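Local coordinates for capsular polysaccharide biosynthesis protein (Burkholderia pseudomallei, PDB 4BQN) that probably acts as an acetyltransferase in capsular polysaccharide biosynthesis and binds coenzyme A, which is held here as a disulfide, at residues Y11-A16 with V95-W100; P17-M22 with E209-C214. The protein carries 1 engineered substitution. All blocks are in the same frame, centred on the assembly; numbering follows the deposited sequence. Where two conformers were deposited one is given.

In the fold
The two contacts share helix 15-24 and lie side by side, their centres about 10 Å apart. Along the chain their segments alternate: 11-16 and 17-22 follow each other, then come 95-100 and finally 209-214. Contact 1 joins the turn after strand 6-11 and the loop after strand 91-94 of the four-stranded parallel sheet, and it carries part of the coenzyme A site. Contact 2 packs the same helix against helix 204-217, with the side chain of Leu19 about 10 Å from the cofactor. Val95 and Met98 connect them, meeting Ile210 of contact 2, and Val95 also reaches Leu19 and Cys214. The buried helix pair thus backs directly onto the loop that lines the cofactor pocket.

Contact 1. Residues Y11-A16 with V95-W100; sequences YGSCQA and VQYMHW. With COA (coenzyme A), chain C.
Gln15 OE1 takes two bonds, one from the backbone N of Met98 at 3.0 Å and one from Gln66 NE2. The Met98 N-H points almost straight at it (167°), in the carbonyl plane and on a lone pair. The other half of the same amide returns a bond, Gln15 NE2 to Met98 O at 2.8 Å, with the donor tilted somewhat from the carbonyl plane; NE2 also reaches Asn200 O. One extended side chain thereby pairs with both backbone polar groups of Met98, and these bonds fix the rotation of its amide. In one of its two conformers Met98 bends (chi3 -83°) to bring CE 3.5 Å from Gln15 OE1.

The Tyr97 ring lies with its plane only 12° from that of the Gln15 amide. Ser13 OG approaches the ring edge, 3.4 Å from Tyr97 CE1, while one face looks onto the pantoic part of coenzyme A. Ser13 OG also accepts a capping bond from Gln15 N, in the turn that leads into the helix, and pairs with Gln66 OE1. Tyr97 OH accepts from N8P of the cofactor, and the imidazole of His99 lies face-on to the adenine, with C4A over the centre of the ring.

At the far end of the pantetheine arm, beyond the bond to Tyr97, Cys14 SG is joined to COA S1P at 2.0 Å, a disulfide. The sulfur of coenzyme A is thus held beside the first turn of the helix, where the acyl group of a thioester would probably also lie in an acetyltransferase.

Contact 2. Residues P17-M22 with E209-C214; sequences PALAKM and EIAARC
Leu19 and Ala211 meet without any flat group between them, and the flat groups of these segments lie away from the interface. There the Arg213 guanidinium receives Glu209 OE2 at its edge, in its plane, through both NE and NH2, with the NH2 bond 2.9 Å long. This side-on salt bridge spans one turn of helix 204-217, on the side turned from segment 17-22.

The interface itself is aliphatic. Leu19 carries most of it: with CG anti to the backbone N (chi1 177°), the branch is sent across to the other helix and its two methyl groups part ways. CD1 comes down on the backbone of Ala211, 3.7 Å from its CA, and also lies 4.2 Å from Ile210 CG2. CD2 instead faces the sulfur of Cys214, at 4.0 Å from SG. Met207 touches Leu19 as well, and the four residues Met207, Ile210, Ala211 and Cys214 have the spacing of a hole in knobs-into-holes packing, with Leu19 as the knob.

One turn further on, Met22 leans against the methyl of Ala211 from another direction; in the conformer described, Met22 CG lies 3.7 Å from Ala211 CB. With Met22 so placed, the small alanine is touched by both Leu19 and Met22. No hydrogen bond joins the segments; the axes pass 9.6 Å apart and cross at -71°, steep enough to confine the contact to these few side chains.

Beyond it, Phe227 covers both Met22 and Ala211. Leu19 and Ala20 rest on Val10 of strand 6-11, so that Leu19 sits where helix 15-24, helix 204-217 and the parallel sheet meet, while Phe185 of helix 183-189 borders the Glu209 and Arg213 pair.

Contact 1. Residues Y11-A16 with V95-W100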
ATOM      1  N   TYR A  11     -11.099  -8.581  -5.859  1.00 11.15           N
ATOM      2  CA  TYR A  11     -10.718  -7.578  -6.838  1.00 10.67           C
ATOM      3  C   TYR A  11     -10.243  -6.318  -6.137  1.00 10.37           C
ATOM      4  O   TYR A  11     -10.847  -5.872  -5.162  1.00 12.92           O
ATOM      5  CB  TYR A  11     -11.897  -7.212  -7.728  1.00 12.14           C
ATOM      6  CG  TYR A  11     -11.585  -6.091  -8.678  1.00 11.66           C
ATOM      7  CD1 TYR A  11     -10.782  -6.303  -9.794  1.00 12.30           C
ATOM      8  CD2 TYR A  11     -12.094  -4.812  -8.454  1.00 11.91           C
ATOM      9  CE1 TYR A  11     -10.499  -5.267 -10.668  1.00 12.14           C
ATOM     10  CE2 TYR A  11     -11.816  -3.760  -9.325  1.00 12.48           C
ATOM     11  CZ  TYR A  11     -11.015  -3.998 -10.437  1.00 11.83           C
ATOM     12  OH  TYR A  11     -10.767  -2.960 -11.320  1.00 13.22           O
ATOM     13  N   GLY A  12      -9.199  -5.699  -6.659  1.00 11.04           N
ATOM     14  CA  GLY A  12      -8.738  -4.445  -6.082  1.00 11.89           C
ATOM     15  C   GLY A  12      -7.351  -4.162  -6.571  1.00 11.14           C
ATOM     16  O   GLY A  12      -7.037  -4.417  -7.739  1.00 12.24           O
ATOM     17  N   SER A  13      -6.526  -3.604  -5.693  1.00 11.43           N
ATOM     18  CA  SER A  13      -5.133  -3.315  -6.000  1.00 12.18           C
ATOM     19  C   SER A  13      -4.312  -4.607  -5.997  1.00 10.85           C
ATOM     20  O   SER A  13      -4.868  -5.718  -5.894  1.00 10.92           O
ATOM     21  CB  SER A  13      -4.584  -2.381  -4.921  1.00 12.63           C
ATOM     22  OG  SER A  13      -4.417  -3.086  -3.692  1.00 10.58           O
ATOM     23  N   CYS A  14      -2.988  -4.472  -6.054  1.00 11.79           N
ATOM     24  CA  CYS A  14      -2.109  -5.627  -5.881  1.00 11.50           C
ATOM     25  C   CYS A  14      -2.364  -6.384  -4.560  1.00 10.23           C
ATOM     26  O   CYS A  14      -1.982  -7.539  -4.417  1.00 11.65           O
ATOM     27  CB  CYS A  14      -0.640  -5.199  -6.002  1.00 15.56           C
ATOM     28  SG  CYS A  14       0.065  -4.413  -4.586  1.00 24.54           S
ATOM     29  N   GLN A  15      -3.015  -5.731  -3.595  1.00  9.55           N
ATOM     30  CA  GLN A  15      -3.339  -6.365  -2.321  1.00  9.52           C
ATOM     31  C   GLN A  15      -4.415  -7.425  -2.466  1.00  8.92           C
ATOM     32  O   GLN A  15      -4.500  -8.321  -1.612  1.00 11.05           O
ATOM     33  CB  GLN A  15      -3.788  -5.307  -1.307  1.00 10.15           C
ATOM     34  CG  GLN A  15      -2.667  -4.312  -0.999  1.00 10.16           C
ATOM     35  CD  GLN A  15      -3.135  -3.062  -0.281  1.00  9.17           C
ATOM     36  OE1 GLN A  15      -4.280  -2.971   0.201  1.00 10.12           O
ATOM     37  NE2 GLN A  15      -2.236  -2.084  -0.184  1.00 10.91           N
ATOM     38  N   ALA A  16      -5.222  -7.335  -3.534  1.00  9.91           N
ATOM     39  CA  ALA A  16      -6.324  -8.269  -3.726  1.00  9.79           C
ATOM     40  C   ALA A  16      -5.853  -9.708  -4.013  1.00 10.83           C
ATOM     41  O   ALA A  16      -6.255 -10.620  -3.293  1.00 11.22           O
ATOM     42  CB  ALA A  16      -7.331  -7.729  -4.733  1.00 11.09           C
ATOM     43  N   VAL A  95     -13.109  -4.182   1.315  1.00 10.79           N
ATOM     44  CA  VAL A  95     -11.907  -4.328   2.119  1.00 11.20           C
ATOM     45  C   VAL A  95     -11.055  -3.078   1.959  1.00  9.91           C
ATOM     46  O   VAL A  95     -10.820  -2.609   0.832  1.00 11.45           O
ATOM     47  CB  VAL A  95     -11.086  -5.550   1.646  1.00 12.25           C
ATOM     48  CG1 VAL A  95      -9.824  -5.713   2.490  1.00 14.12           C
ATOM     49  CG2 VAL A  95     -11.941  -6.802   1.708  1.00 13.21           C
ATOM     50  N   GLN A  96     -10.579  -2.574   3.090  1.00 10.89           N
ATOM     51  CA  GLN A  96      -9.722  -1.419   3.145  1.00 10.90           C
ATOM     52  C   GLN A  96      -8.542  -1.529   2.170  1.00 10.02           C
ATOM     53  O   GLN A  96      -7.917  -2.592   2.058  1.00 11.07           O
ATOM     54  CB  GLN A  96      -9.182  -1.299   4.568  1.00 12.08           C
ATOM     55  CG  GLN A  96      -8.202  -0.161   4.805  1.00 12.50           C
ATOM     56  CD  GLN A  96      -7.942  -0.003   6.284  1.00 12.33           C
ATOM     57  OE1 GLN A  96      -7.561  -0.961   6.954  1.00 13.34           O
ATOM     58  NE2 GLN A  96      -8.179   1.207   6.815  1.00 14.74           N
ATOM     59  N   TYR A  97      -8.246  -0.421   1.486  1.00 10.26           N
ATOM     60  CA  TYR A  97      -7.018  -0.278   0.728  1.00  9.36           C
ATOM     61  C   TYR A  97      -5.953   0.184   1.726  1.00  9.60           C
ATOM     62  O   TYR A  97      -6.040   1.289   2.296  1.00 11.82           O
ATOM     63  CB  TYR A  97      -7.179   0.714  -0.419  1.00 11.08           C
ATOM     64  CG  TYR A  97      -5.888   0.932  -1.157  1.00  9.29           C
ATOM     65  CD1 TYR A  97      -5.288  -0.106  -1.882  1.00 11.34           C
ATOM     66  CD2 TYR A  97      -5.241   2.162  -1.105  1.00 10.21           C
ATOM     67  CE1 TYR A  97      -4.096   0.088  -2.557  1.00 10.70           C
ATOM     68  CE2 TYR A  97      -4.043   2.369  -1.779  1.00 11.23           C
ATOM     69  CZ  TYR A  97      -3.474   1.326  -2.498  1.00 10.18           C
ATOM     70  OH  TYR A  97      -2.303   1.503  -3.180  1.00 11.90           O
ATOM     71  N   MET A  98      -4.970  -0.666   1.981  0.75  9.71           N
ATOM     72  CA  MET A  98      -4.024  -0.415   3.053  0.75  9.31           C
ATOM     73  C   MET A  98      -2.851   0.425   2.535  0.75  8.52           C
ATOM     74  O   MET A  98      -2.042  -0.045   1.739  0.75 11.04           O
ATOM     75  CB  MET A  98      -3.538  -1.748   3.628  0.75  9.35           C
ATOM     76  CG  MET A  98      -4.653  -2.547   4.258  0.75 10.93           C
ATOM     77  SD  MET A  98      -4.219  -4.256   4.630  0.75 11.21           S
ATOM     78  CE  MET A  98      -4.489  -5.016   3.023  0.75 14.01           C
ATOM     79  N   HIS A  99      -2.748   1.656   3.020  1.00  9.77           N
ATOM     80  CA  HIS A  99      -1.705   2.592   2.629  1.00  9.37           C
ATOM     81  C   HIS A  99      -1.257   3.283   3.910  1.00  9.19           C
ATOM     82  O   HIS A  99      -2.093   3.716   4.716  1.00 10.65           O
ATOM     83  CB  HIS A  99      -2.253   3.559   1.579  1.00 10.87           C
ATOM     84  CG  HIS A  99      -1.302   4.626   1.144  1.00 10.54           C
ATOM     85  ND1 HIS A  99      -0.839   4.727  -0.153  1.00 10.84           N
ATOM     86  CD2 HIS A  99      -0.769   5.675   1.818  1.00 10.70           C
ATOM     87  CE1 HIS A  99      -0.063   5.792  -0.254  1.00 11.63           C
ATOM     88  NE2 HIS A  99       0.001   6.381   0.929  1.00 11.30           N
ATOM     89  N   TRP A 100       0.051   3.352   4.117  1.00  9.22           N
ATOM     90  CA  TRP A 100       0.592   3.880   5.366  1.00  9.56           C
ATOM     91  C   TRP A 100       1.999   4.375   5.114  1.00  8.46           C
ATOM     92  O   TRP A 100       2.885   3.573   4.805  1.00  9.53           O
ATOM     93  CB  TRP A 100       0.613   2.764   6.414  1.00 10.11           C
ATOM     94  CG  TRP A 100       1.053   3.186   7.768  1.00  9.52           C
ATOM     95  CD1 TRP A 100       2.311   3.079   8.311  1.00 11.24           C
ATOM     96  CD2 TRP A 100       0.212   3.726   8.799  1.00  9.85           C
ATOM     97  NE1 TRP A 100       2.303   3.544   9.613  1.00 10.74           N
ATOM     98  CE2 TRP A 100       1.032   3.956   9.931  1.00 10.72           C
ATOM     99  CE3 TRP A 100      -1.154   4.053   8.874  1.00 10.28           C
ATOM    100  CZ2 TRP A 100       0.528   4.472  11.125  1.00 12.22           C
ATOM    101  CZ3 TRP A 100      -1.656   4.564  10.061  1.00 13.13           C
ATOM    102  CH2 TRP A 100      -0.813   4.784  11.166  1.00 13.97           C
TER
HETATM  103  N1A COA C 320      -2.960   8.040   2.318  0.88 11.01           N
HETATM  104  C2A COA C 320      -2.421   8.791   1.325  0.88 11.40           C
HETATM  105  N3A COA C 320      -2.605   8.511   0.024  0.88 11.17           N
HETATM  106  C4A COA C 320      -3.387   7.464  -0.327  0.88 11.15           C
HETATM  107  C5A COA C 320      -4.006   6.623   0.691  0.88 10.57           C
HETATM  108  C6A COA C 320      -3.748   6.972   2.082  0.88 10.19           C
HETATM  109  N6A COA C 320      -4.283   6.229   3.073  0.88 11.13           N
HETATM  110  N7A COA C 320      -4.719   5.656   0.068  0.88 12.43           N
HETATM  111  C8A COA C 320      -4.577   5.874  -1.263  0.88 11.16           C
HETATM  112  N9A COA C 320      -3.764   6.931  -1.489  0.88 11.19           N
HETATM  113  C1B COA C 320      -3.389   7.533  -2.774  0.88 12.15           C
HETATM  114  C2B COA C 320      -3.230   6.563  -3.931  0.88 13.86           C
HETATM  115  O2B COA C 320      -1.905   6.030  -3.958  0.88 13.58           O
HETATM  116  C3B COA C 320      -3.534   7.492  -5.095  0.88 13.79           C
HETATM  117  O3B COA C 320      -2.363   8.306  -5.298  0.88 14.72           O
HETATM  118  P3B COA C 320      -2.164   9.222  -6.605  0.44 16.82           P
HETATM  119  O7A COA C 320      -0.751   9.726  -6.460  0.44 21.14           O
HETATM  120  O8A COA C 320      -2.342   8.272  -7.759  0.44 16.50           O
HETATM  121  O9A COA C 320      -3.220  10.300  -6.535  0.44 17.89           O
HETATM  122  C4B COA C 320      -4.649   8.382  -4.546  0.88 12.45           C
HETATM  123  O4B COA C 320      -4.507   8.354  -3.124  0.88 12.21           O
HETATM  124  C5B COA C 320      -6.058   7.936  -4.937  0.88 13.86           C
HETATM  125  O5B COA C 320      -6.205   6.585  -4.516  0.88 13.60           O
HETATM  126  P1A COA C 320      -7.503   6.072  -3.759  0.88 14.06           P
HETATM  127  O1A COA C 320      -7.212   4.659  -3.348  0.88 13.79           O
HETATM  128  O2A COA C 320      -7.912   7.036  -2.684  0.88 14.79           O
HETATM  129  O3A COA C 320      -8.691   6.100  -4.828  0.88 15.21           O
HETATM  130  P2A COA C 320      -8.951   5.429  -6.270  0.88 14.17           P
HETATM  131  O4A COA C 320      -9.009   6.550  -7.278  0.88 17.02           O
HETATM  132  O5A COA C 320     -10.178   4.578  -6.096  0.88 15.04           O
HETATM  133  O6A COA C 320      -7.684   4.525  -6.600  0.88 13.66           O
HETATM  134  CBP COA C 320      -6.066   2.754  -6.576  0.88 15.21           C
HETATM  135  CCP COA C 320      -7.475   3.170  -6.155  0.88 15.05           C
HETATM  136  CDP COA C 320      -5.782   1.326  -6.125  0.88 18.35           C
HETATM  137  CEP COA C 320      -6.011   2.758  -8.094  0.88 19.76           C
HETATM  138  CAP COA C 320      -5.067   3.764  -5.953  0.88 13.61           C
HETATM  139  OAP COA C 320      -5.010   3.581  -4.537  0.88 12.62           O
HETATM  140  C9P COA C 320      -3.643   3.775  -6.487  0.88 19.90           C
HETATM  141  O9P COA C 320      -3.365   4.415  -7.493  0.88 22.45           O
HETATM  142  N8P COA C 320      -2.701   3.125  -5.796  0.88 18.41           N
HETATM  143  C7P COA C 320      -1.299   3.135  -6.194  0.88 22.56           C
HETATM  144  C6P COA C 320      -0.963   2.260  -7.388  0.88 26.53           C
HETATM  145  C5P COA C 320      -1.292   0.834  -7.035  0.88 32.56           C
HETATM  146  O5P COA C 320      -2.395   0.362  -7.266  0.88 26.92           O
HETATM  147  N4P COA C 320      -0.313   0.156  -6.467  0.88 38.10           N
HETATM  148  C3P COA C 320      -0.478  -1.214  -6.068  0.88 35.62           C
HETATM  149  C2P COA C 320      -0.184  -1.352  -4.593  0.88 27.88           C
HETATM  150  S1P COA C 320      -0.947  -2.821  -4.029  0.88 26.50           S

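Contact 2. Residues P17-M22 with E209-C214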
ATOM      1  N   PRO A  17      -4.966  -9.926  -5.009  1.00 10.88           N
ATOM      2  CA  PRO A  17      -4.457 -11.284  -5.192  0.70 12.39           C
ATOM      3  C   PRO A  17      -3.712 -11.783  -3.941  1.00 10.70           C
ATOM      4  O   PRO A  17      -3.784 -12.972  -3.614  1.00 12.39           O
ATOM      5  CB  PRO A  17      -3.532 -11.136  -6.414  0.70 14.73           C
ATOM      6  CG  PRO A  17      -4.160 -10.002  -7.189  0.70 11.78           C
ATOM      7  CD  PRO A  17      -4.572  -9.036  -6.122  0.70 10.96           C
ATOM      8  N   ALA A  18      -3.023 -10.876  -3.243  1.00 11.39           N
ATOM      9  CA  ALA A  18      -2.300 -11.249  -2.020  1.00 11.97           C
ATOM     10  C   ALA A  18      -3.267 -11.715  -0.940  1.00 10.46           C
ATOM     11  O   ALA A  18      -3.010 -12.726  -0.270  1.00 12.30           O
ATOM     12  CB  ALA A  18      -1.458 -10.088  -1.510  1.00 13.62           C
ATOM     13  N   LEU A  19      -4.399 -11.026  -0.810  1.00 10.81           N
ATOM     14  CA  LEU A  19      -5.434 -11.412   0.147  1.00 10.32           C
ATOM     15  C   LEU A  19      -6.040 -12.775  -0.204  1.00 10.39           C
ATOM     16  O   LEU A  19      -6.238 -13.596   0.685  1.00 12.09           O
ATOM     17  CB  LEU A  19      -6.510 -10.314   0.189  1.00 10.71           C
ATOM     18  CG  LEU A  19      -7.711 -10.594   1.088  1.00 10.56           C
ATOM     19  CD1 LEU A  19      -7.311 -10.882   2.522  1.00 14.53           C
ATOM     20  CD2 LEU A  19      -8.644  -9.389   1.025  1.00 13.09           C
ATOM     21  N   ALA A  20      -6.330 -13.015  -1.481  1.00 11.16           N
ATOM     22  CA  ALA A  20      -6.840 -14.319  -1.904  1.00 12.43           C
ATOM     23  C   ALA A  20      -5.849 -15.441  -1.555  1.00 12.89           C
ATOM     24  O   ALA A  20      -6.249 -16.506  -1.081  1.00 14.18           O
ATOM     25  CB  ALA A  20      -7.132 -14.312  -3.393  1.00 13.19           C
ATOM     26  N   LYS A  21      -4.559 -15.199  -1.794  1.00 12.70           N
ATOM     27  CA  LYS A  21      -3.528 -16.183  -1.483  0.60 13.26           C
ATOM     28  C   LYS A  21      -3.539 -16.486   0.023  1.00 13.84           C
ATOM     29  O   LYS A  21      -3.454 -17.647   0.444  1.00 14.32           O
ATOM     30  CB  LYS A  21      -2.159 -15.668  -1.941  0.60 16.35           C
ATOM     31  CG  LYS A  21      -1.035 -16.694  -1.915  0.60 16.96           C
ATOM     32  CD  LYS A  21      -1.094 -17.664  -3.091  0.60 22.49           C
ATOM     33  CE  LYS A  21      -0.531 -17.058  -4.367  0.60 20.95           C
ATOM     34  NZ  LYS A  21      -0.629 -18.021  -5.499  0.60 22.24           N
ATOM     35  N   MET A  22      -3.648 -15.436   0.834  1.00 12.24           N
ATOM     36  CA  MET A  22      -3.637 -15.621   2.274  0.75 12.18           C
ATOM     37  C   MET A  22      -4.873 -16.390   2.735  1.00 12.54           C
ATOM     38  O   MET A  22      -4.747 -17.352   3.483  1.00 13.74           O
ATOM     39  CB  MET A  22      -3.529 -14.257   2.969  0.75 11.65           C
ATOM     40  CG  MET A  22      -3.273 -14.330   4.465  0.75 13.12           C
ATOM     41  SD  MET A  22      -1.739 -15.165   4.880  0.75 13.73           S
ATOM     42  CE  MET A  22      -0.530 -13.884   4.540  0.75 14.13           C
ATOM     43  N   GLU A 209      -3.589 -10.277   9.281  1.00 10.78           N
ATOM     44  CA  GLU A 209      -4.581  -9.572  10.086  1.00 11.69           C
ATOM     45  C   GLU A 209      -5.821  -9.210   9.265  1.00 10.74           C
ATOM     46  O   GLU A 209      -6.954  -9.449   9.706  1.00 11.51           O
ATOM     47  CB  GLU A 209      -3.991  -8.324  10.762  1.00 11.48           C
ATOM     48  CG  GLU A 209      -4.818  -7.872  11.954  1.00 11.43           C
ATOM     49  CD  GLU A 209      -4.809  -8.879  13.098  1.00 12.80           C
ATOM     50  OE1 GLU A 209      -3.782  -9.571  13.305  1.00 13.58           O
ATOM     51  OE2 GLU A 209      -5.838  -9.000  13.796  1.00 14.86           O
ATOM     52  N   ILE A 210      -5.628  -8.645   8.072  1.00 10.64           N
ATOM     53  CA  ILE A 210      -6.782  -8.269   7.242  1.00 11.47           C
ATOM     54  C   ILE A 210      -7.553  -9.508   6.776  1.00 11.18           C
ATOM     55  O   ILE A 210      -8.786  -9.494   6.759  1.00 11.66           O
ATOM     56  CB  ILE A 210      -6.399  -7.317   6.070  1.00 12.55           C
ATOM     57  CG1 ILE A 210      -7.629  -6.721   5.395  1.00 16.35           C
ATOM     58  CG2 ILE A 210      -5.525  -8.001   5.044  1.00 13.55           C
ATOM     59  CD1 ILE A 210      -8.387  -5.773   6.274  1.00 19.37           C
ATOM     60  N   ALA A 211      -6.840 -10.583   6.430  1.00 10.62           N
ATOM     61  CA  ALA A 211      -7.505 -11.839   6.062  1.00 10.59           C
ATOM     62  C   ALA A 211      -8.355 -12.354   7.238  1.00 11.16           C
ATOM     63  O   ALA A 211      -9.477 -12.822   7.041  1.00 11.88           O
ATOM     64  CB  ALA A 211      -6.485 -12.879   5.639  1.00 11.76           C
ATOM     65  N   ALA A 212      -7.827 -12.269   8.459  1.00 11.71           N
ATOM     66  CA  ALA A 212      -8.599 -12.642   9.642  1.00 11.23           C
ATOM     67  C   ALA A 212      -9.881 -11.814   9.757  1.00 11.51           C
ATOM     68  O   ALA A 212     -10.955 -12.371  10.043  1.00 12.93           O
ATOM     69  CB  ALA A 212      -7.748 -12.509  10.896  1.00 12.27           C
ATOM     70  N   ARG A 213      -9.799 -10.501   9.526  1.00 12.10           N
ATOM     71  CA  ARG A 213     -10.994  -9.661   9.616  1.00 11.80           C
ATOM     72  C   ARG A 213     -12.006 -10.017   8.537  1.00 10.52           C
ATOM     73  O   ARG A 213     -13.206  -9.943   8.775  1.00 13.00           O
ATOM     74  CB  ARG A 213     -10.667  -8.168   9.599  1.00 11.89           C
ATOM     75  CG  ARG A 213      -9.565  -7.706  10.558  1.00 12.45           C
ATOM     76  CD  ARG A 213      -9.700  -8.228  11.987  1.00 14.49           C
ATOM     77  NE  ARG A 213      -8.528  -7.851  12.782  1.00 14.37           N
ATOM     78  CZ  ARG A 213      -8.325  -6.655  13.340  1.00 13.89           C
ATOM     79  NH1 ARG A 213      -9.233  -5.678  13.225  1.00 14.33           N
ATOM     80  NH2 ARG A 213      -7.202  -6.442  14.033  1.00 13.42           N
ATOM     81  N   CYS A 214     -11.534 -10.414   7.362  1.00 11.07           N
ATOM     82  CA  CYS A 214     -12.438 -10.898   6.339  1.00 11.90           C
ATOM     83  C   CYS A 214     -13.179 -12.143   6.825  1.00 12.65           C
ATOM     84  O   CYS A 214     -14.387 -12.259   6.648  1.00 13.06           O
ATOM     85  CB  CYS A 214     -11.678 -11.234   5.061  1.00 12.84           C
ATOM     86  SG  CYS A 214     -11.037  -9.802   4.186  1.00 13.39           S
TER